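Histidine--tRNA ligase (Staphylococcus aureus, PDB 1QE0) catalyses the ATP-dependent attachment of L-histidine to tRNA(His), releasing AMP and diphosphate, and works as a homodimeric class II aminoacyl-tRNA synthetase. Local coordinates at residues E327-A341 / L378-L391. Residues are numbered along the deposited sequence; the frame is centred on the assembly and turned at random.
Sequences EENLDLFIVTMGDQA and LGAKFTIVIGDQEL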
loop_
_atom_site.group_PDB
_atom_site.type_symbol
_atom_site.label_atom_id
_atom_site.label_comp_id
_atom_site.label_asym_id
_atom_site.label_seq_id
_atom_site.Cartn_x
_atom_site.Cartn_y
_atom_site.Cartn_z
ATOM N N GLU A 327 -0.241 17.841 2.911
ATOM C CA GLU A 327 -0.949 19.088 2.598
ATOM C C GLU A 327 -2.465 19.120 2.723
ATOM O O GLU A 327 -3.026 20.204 2.869
ATOM C CB GLU A 327 -0.570 19.638 1.216
ATOM C CG GLU A 327 -0.998 21.109 1.032
ATOM C CD GLU A 327 -0.707 21.675 -0.352
ATOM O OE1 GLU A 327 -1.665 21.778 -1.155
ATOM O OE2 GLU A 327 0.466 22.035 -0.624
ATOM N N GLU A 328 -3.112 17.957 2.659
ATOM C CA GLU A 328 -4.577 17.799 2.741
ATOM C C GLU A 328 -5.429 19.089 2.791
ATOM O O GLU A 328 -6.119 19.366 3.784
ATOM C CB GLU A 328 -4.920 16.891 3.922
ATOM C CG GLU A 328 -5.924 15.788 3.569
ATOM C CD GLU A 328 -7.291 15.993 4.192
ATOM O OE1 GLU A 328 -7.603 15.267 5.168
ATOM O OE2 GLU A 328 -8.032 16.886 3.712
ATOM N N ASN A 329 -5.433 19.825 1.678
ATOM C CA ASN A 329 -6.138 21.101 1.580
ATOM C C ASN A 329 -6.763 21.253 0.209
ATOM O O ASN A 329 -6.128 20.937 -0.784
ATOM C CB ASN A 329 -5.127 22.245 1.733
ATOM C CG ASN A 329 -5.217 22.939 3.067
ATOM O OD1 ASN A 329 -5.473 22.311 4.101
ATOM N ND2 ASN A 329 -4.989 24.247 3.062
ATOM N N LEU A 330 -7.972 21.786 0.150
ATOM C CA LEU A 330 -8.647 22.016 -1.114
ATOM C C LEU A 330 -8.031 23.285 -1.697
ATOM O O LEU A 330 -7.805 24.242 -0.974
ATOM C CB LEU A 330 -10.129 22.273 -0.853
ATOM C CG LEU A 330 -11.180 21.858 -1.872
ATOM C CD1 LEU A 330 -11.103 20.364 -2.110
ATOM C CD2 LEU A 330 -12.543 22.193 -1.347
ATOM N N ASP A 331 -7.751 23.307 -2.988
ATOM C CA ASP A 331 -7.197 24.506 -3.621
ATOM C C ASP A 331 -8.191 25.637 -3.819
ATOM O O ASP A 331 -7.832 26.770 -3.664
ATOM C CB ASP A 331 -6.658 24.202 -5.006
ATOM C CG ASP A 331 -5.237 23.827 -4.992
ATOM O OD1 ASP A 331 -4.969 22.607 -5.054
ATOM O OD2 ASP A 331 -4.393 24.755 -4.947
ATOM N N LEU A 332 -9.437 25.334 -4.162
ATOM C CA LEU A 332 -10.409 26.367 -4.447
ATOM C C LEU A 332 -11.792 25.951 -4.066
ATOM O O LEU A 332 -12.236 24.891 -4.507
ATOM C CB LEU A 332 -10.455 26.586 -5.952
ATOM C CG LEU A 332 -10.879 27.935 -6.540
ATOM C CD1 LEU A 332 -11.480 27.689 -7.907
ATOM C CD2 LEU A 332 -11.861 28.683 -5.650
ATOM N N PHE A 333 -12.480 26.761 -3.261
ATOM C CA PHE A 333 -13.861 26.444 -2.947
ATOM C C PHE A 333 -14.740 27.489 -3.652
ATOM O O PHE A 333 -14.463 28.704 -3.582
ATOM C CB PHE A 333 -14.131 26.373 -1.459
ATOM C CG PHE A 333 -15.489 25.789 -1.130
ATOM C CD1 PHE A 333 -15.636 24.437 -0.947
ATOM C CD2 PHE A 333 -16.615 26.605 -1.006
ATOM C CE1 PHE A 333 -16.869 23.901 -0.645
ATOM C CE2 PHE A 333 -17.865 26.065 -0.699
ATOM C CZ PHE A 333 -17.993 24.712 -0.517
ATOM N N ILE A 334 -15.717 26.999 -4.416
ATOM C CA ILE A 334 -16.622 27.850 -5.185
ATOM C C ILE A 334 -17.935 28.144 -4.458
ATOM O O ILE A 334 -18.698 27.219 -4.137
ATOM C CB ILE A 334 -16.899 27.210 -6.553
ATOM C CG1 ILE A 334 -15.583 27.089 -7.330
ATOM C CG2 ILE A 334 -17.871 28.025 -7.345
ATOM C CD1 ILE A 334 -15.696 26.244 -8.558
ATOM N N VAL A 335 -18.127 29.437 -4.157
ATOM C CA VAL A 335 -19.302 29.982 -3.483
ATOM C C VAL A 335 -20.139 30.588 -4.584
ATOM O O VAL A 335 -19.647 31.457 -5.305
ATOM C CB VAL A 335 -18.903 31.119 -2.565
ATOM C CG1 VAL A 335 -20.151 31.775 -1.967
ATOM C CG2 VAL A 335 -17.949 30.612 -1.498
ATOM N N THR A 336 -21.384 30.128 -4.734
ATOM C CA THR A 336 -22.289 30.613 -5.799
ATOM C C THR A 336 -23.577 31.272 -5.307
ATOM O O THR A 336 -24.122 30.902 -4.256
ATOM C CB THR A 336 -22.677 29.483 -6.724
ATOM O OG1 THR A 336 -23.108 28.363 -5.938
ATOM C CG2 THR A 336 -21.494 29.067 -7.570
ATOM N N MET A 337 -24.072 32.235 -6.082
ATOM C CA MET A 337 -25.293 32.959 -5.731
ATOM C C MET A 337 -26.373 32.694 -6.746
ATOM O O MET A 337 -26.287 33.140 -7.885
ATOM C CB MET A 337 -25.026 34.461 -5.672
ATOM C CG MET A 337 -23.847 34.839 -4.806
ATOM S SD MET A 337 -23.930 33.965 -3.267
ATOM C CE MET A 337 -24.877 35.112 -2.334
ATOM N N GLY A 338 -27.389 31.952 -6.349
ATOM C CA GLY A 338 -28.462 31.670 -7.288
ATOM C C GLY A 338 -28.154 30.641 -8.377
ATOM O O GLY A 338 -26.986 30.425 -8.707
ATOM N N ASP A 339 -29.211 30.077 -8.975
ATOM C CA ASP A 339 -29.133 29.028 -10.002
ATOM C C ASP A 339 -28.201 29.198 -11.159
ATOM O O ASP A 339 -27.452 28.277 -11.458
ATOM C CB ASP A 339 -30.511 28.709 -10.550
ATOM C CG ASP A 339 -31.438 28.176 -9.488
ATOM O OD1 ASP A 339 -31.022 27.253 -8.738
ATOM O OD2 ASP A 339 -32.574 28.698 -9.398
ATOM N N GLN A 340 -28.265 30.348 -11.828
ATOM C CA GLN A 340 -27.405 30.617 -12.989
ATOM C C GLN A 340 -25.946 30.424 -12.631
ATOM O O GLN A 340 -25.264 29.599 -13.218
ATOM C CB GLN A 340 -27.622 32.043 -13.520
ATOM C CG GLN A 340 -26.737 32.412 -14.725
ATOM C CD GLN A 340 -26.993 33.822 -15.277
ATOM O OE1 GLN A 340 -27.606 33.979 -16.332
ATOM N NE2 GLN A 340 -26.496 34.840 -14.583
ATOM N N ALA A 341 -25.505 31.147 -11.606
ATOM C CA ALA A 341 -24.137 31.085 -11.139
ATOM C C ALA A 341 -23.829 29.684 -10.666
ATOM O O ALA A 341 -22.765 29.146 -10.972
ATOM C CB ALA A 341 -23.931 32.071 -10.024
ATOM N N LEU A 378 -13.018 22.823 4.822
ATOM C CA LEU A 378 -12.308 21.990 3.855
ATOM C C LEU A 378 -10.849 22.417 3.655
ATOM O O LEU A 378 -10.106 21.763 2.931
ATOM C CB LEU A 378 -13.017 22.111 2.517
ATOM C CG LEU A 378 -14.193 21.187 2.258
ATOM C CD1 LEU A 378 -14.872 20.772 3.512
ATOM C CD2 LEU A 378 -15.137 21.895 1.346
ATOM N N GLY A 379 -10.441 23.531 4.253
ATOM C CA GLY A 379 -9.080 23.993 4.055
ATOM C C GLY A 379 -8.820 24.692 2.715
ATOM O O GLY A 379 -7.653 24.832 2.298
ATOM N N ALA A 380 -9.884 25.167 2.058
ATOM C CA ALA A 380 -9.775 25.886 0.789
ATOM C C ALA A 380 -8.749 27.000 0.861
ATOM O O ALA A 380 -8.966 27.997 1.546
ATOM C CB ALA A 380 -11.091 26.477 0.437
ATOM N N LYS A 381 -7.621 26.833 0.180
ATOM C CA LYS A 381 -6.594 27.863 0.194
ATOM C C LYS A 381 -7.177 29.139 -0.338
ATOM O O LYS A 381 -6.852 30.203 0.149
ATOM C CB LYS A 381 -5.407 27.496 -0.679
ATOM C CG LYS A 381 -4.513 26.420 -0.162
ATOM C CD LYS A 381 -3.538 26.111 -1.254
ATOM C CE LYS A 381 -2.570 25.019 -0.866
ATOM N NZ LYS A 381 -1.451 24.971 -1.882
ATOM N N PHE A 382 -8.004 29.033 -1.370
ATOM C CA PHE A 382 -8.641 30.196 -1.978
ATOM C C PHE A 382 -10.118 30.006 -2.059
ATOM O O PHE A 382 -10.606 28.894 -1.885
ATOM C CB PHE A 382 -8.112 30.434 -3.374
ATOM C CG PHE A 382 -6.660 30.629 -3.404
ATOM C CD1 PHE A 382 -6.131 31.897 -3.439
ATOM C CD2 PHE A 382 -5.816 29.547 -3.301
ATOM C CE1 PHE A 382 -4.760 32.084 -3.360
ATOM C CE2 PHE A 382 -4.460 29.719 -3.220
ATOM C CZ PHE A 382 -3.926 30.994 -3.248
ATOM N N THR A 383 -10.818 31.084 -2.390
ATOM C CA THR A 383 -12.261 31.077 -2.496
ATOM C C THR A 383 -12.688 32.029 -3.600
ATOM O O THR A 383 -11.904 32.857 -4.064
ATOM C CB THR A 383 -12.866 31.498 -1.151
ATOM O OG1 THR A 383 -13.145 30.338 -0.366
ATOM C CG2 THR A 383 -14.115 32.293 -1.306
ATOM N N ILE A 384 -13.884 31.790 -4.129
ATOM C CA ILE A 384 -14.487 32.665 -5.132
ATOM C C ILE A 384 -16.008 32.610 -4.923
ATOM O O ILE A 384 -16.540 31.574 -4.475
ATOM C CB ILE A 384 -14.146 32.302 -6.594
ATOM C CG1 ILE A 384 -14.654 30.932 -6.938
ATOM C CG2 ILE A 384 -12.688 32.432 -6.873
ATOM C CD1 ILE A 384 -14.522 30.671 -8.396
ATOM N N VAL A 385 -16.677 33.752 -5.138
ATOM C CA VAL A 385 -18.135 33.864 -4.994
ATOM C C VAL A 385 -18.654 34.246 -6.358
ATOM O O VAL A 385 -18.411 35.368 -6.795
ATOM C CB VAL A 385 -18.536 34.983 -4.021
ATOM C CG1 VAL A 385 -20.074 35.059 -3.907
ATOM C CG2 VAL A 385 -17.894 34.766 -2.633
ATOM N N ILE A 386 -19.256 33.293 -7.073
ATOM C CA ILE A 386 -19.782 33.545 -8.411
ATOM C C ILE A 386 -21.239 33.895 -8.275
ATOM O O ILE A 386 -22.010 33.148 -7.678
ATOM C CB ILE A 386 -19.691 32.322 -9.340
ATOM C CG1 ILE A 386 -18.270 31.782 -9.409
ATOM C CG2 ILE A 386 -20.080 32.715 -10.745
ATOM C CD1 ILE A 386 -18.176 30.524 -10.206
ATOM N N GLY A 387 -21.591 35.046 -8.822
ATOM C CA GLY A 387 -22.955 35.535 -8.790
ATOM C C GLY A 387 -23.219 36.045 -10.186
ATOM O O GLY A 387 -22.301 36.095 -10.989
ATOM N N ASP A 388 -24.410 36.539 -10.462
ATOM C CA ASP A 388 -24.692 36.985 -11.807
ATOM C C ASP A 388 -23.900 38.213 -12.264
ATOM O O ASP A 388 -23.606 38.342 -13.450
ATOM C CB ASP A 388 -26.199 37.141 -12.021
ATOM C CG ASP A 388 -27.034 35.987 -11.388
ATOM O OD1 ASP A 388 -28.235 36.234 -11.089
ATOM O OD2 ASP A 388 -26.507 34.857 -11.175
ATOM N N GLN A 389 -23.492 39.085 -11.352
ATOM C CA GLN A 389 -22.731 40.242 -11.800
ATOM C C GLN A 389 -21.372 39.795 -12.298
ATOM O O GLN A 389 -20.899 40.265 -13.324
ATOM C CB GLN A 389 -22.614 41.319 -10.724
ATOM C CG GLN A 389 -22.222 40.818 -9.354
ATOM C CD GLN A 389 -21.981 41.964 -8.353
ATOM O OE1 GLN A 389 -21.488 43.020 -8.726
ATOM N NE2 GLN A 389 -22.341 41.749 -7.082
ATOM N N GLU A 390 -20.793 38.811 -11.617
ATOM C CA GLU A 390 -19.485 38.251 -11.983
ATOM C C GLU A 390 -19.615 37.456 -13.283
ATOM O O GLU A 390 -18.689 37.387 -14.096
ATOM C CB GLU A 390 -18.969 37.304 -10.884
ATOM C CG GLU A 390 -18.588 37.982 -9.569
ATOM C CD GLU A 390 -19.768 38.240 -8.619
ATOM O OE1 GLU A 390 -20.868 37.699 -8.824
ATOM O OE2 GLU A 390 -19.592 38.976 -7.623
ATOM N N LEU A 391 -20.797 36.890 -13.482
ATOM C CA LEU A 391 -21.076 36.073 -14.644
ATOM C C LEU A 391 -21.092 36.889 -15.908
ATOM O O LEU A 391 -20.794 36.378 -16.971
ATOM C CB LEU A 391 -22.401 35.331 -14.454
ATOM C CG LEU A 391 -22.410 33.821 -14.689
ATOM C CD1 LEU A 391 -21.055 33.218 -14.417
ATOM C CD2 LEU A 391 -23.458 33.196 -13.810
HETATM O O HOH W 1 -25.150 36.988 -15.772
#
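I334 and I384 lie side by side and point the same way, CG1 of I334 resting 3.9 Å from CD1 of I384, at the middle of two neighbouring parallel strands. L332 crosses I384 at about a right angle, its CD2 reaching CG1 of I384, while a first torsion of -54° sets CG1 of I386 beside its backbone N and anti to the carbonyl carbon, from where CD1 reaches CG2 of I334. This face is closed by helix 338-353, whose L348 and L349 pack on I334. On the reverse face V335 meets V385 through CB and CG2, and F333 sets CB 3.6 Å from CB of A380. The F333 ring swings back toward L378, whose CD2 comes obliquely to CE1; L330 CD2 lies at the ring edge, in its plane, and helix 368-377 packs over F333 and V335.

Such a pair of adjacent parallel strands, joined through helices and a further strand, illustrates the mixed alpha/beta fold of the class IIa anticodon-binding domain: strand 332-336 sits between 359-361 and 382-386, and the chain then turns antiparallel into 396-400. The axes of the two short strand segments are inclined by 24°, the twist usual between parallel neighbours. Backbone bonds pass between the strands in both directions: V335 N donates to I384 O at 2.7 Å, and in return I384 N donates to F333 O at 3.2 Å.

At the C-terminal ends two helices begin together, and CD2 of L391 touches CA of A341 and CG of Q340. A water accepts weakly from NE2 of Q340 and donates to O of D388. Toward the other end, G379 closes helix 368-377 in a Schellman motif, and K381 N bonds to L330 O. The K381 chain runs out extended and ends in a salt bridge to the poorly ordered E327, whose hydrogen bond, K381 NZ to E327 OE1 at 3.3 Å, is weak.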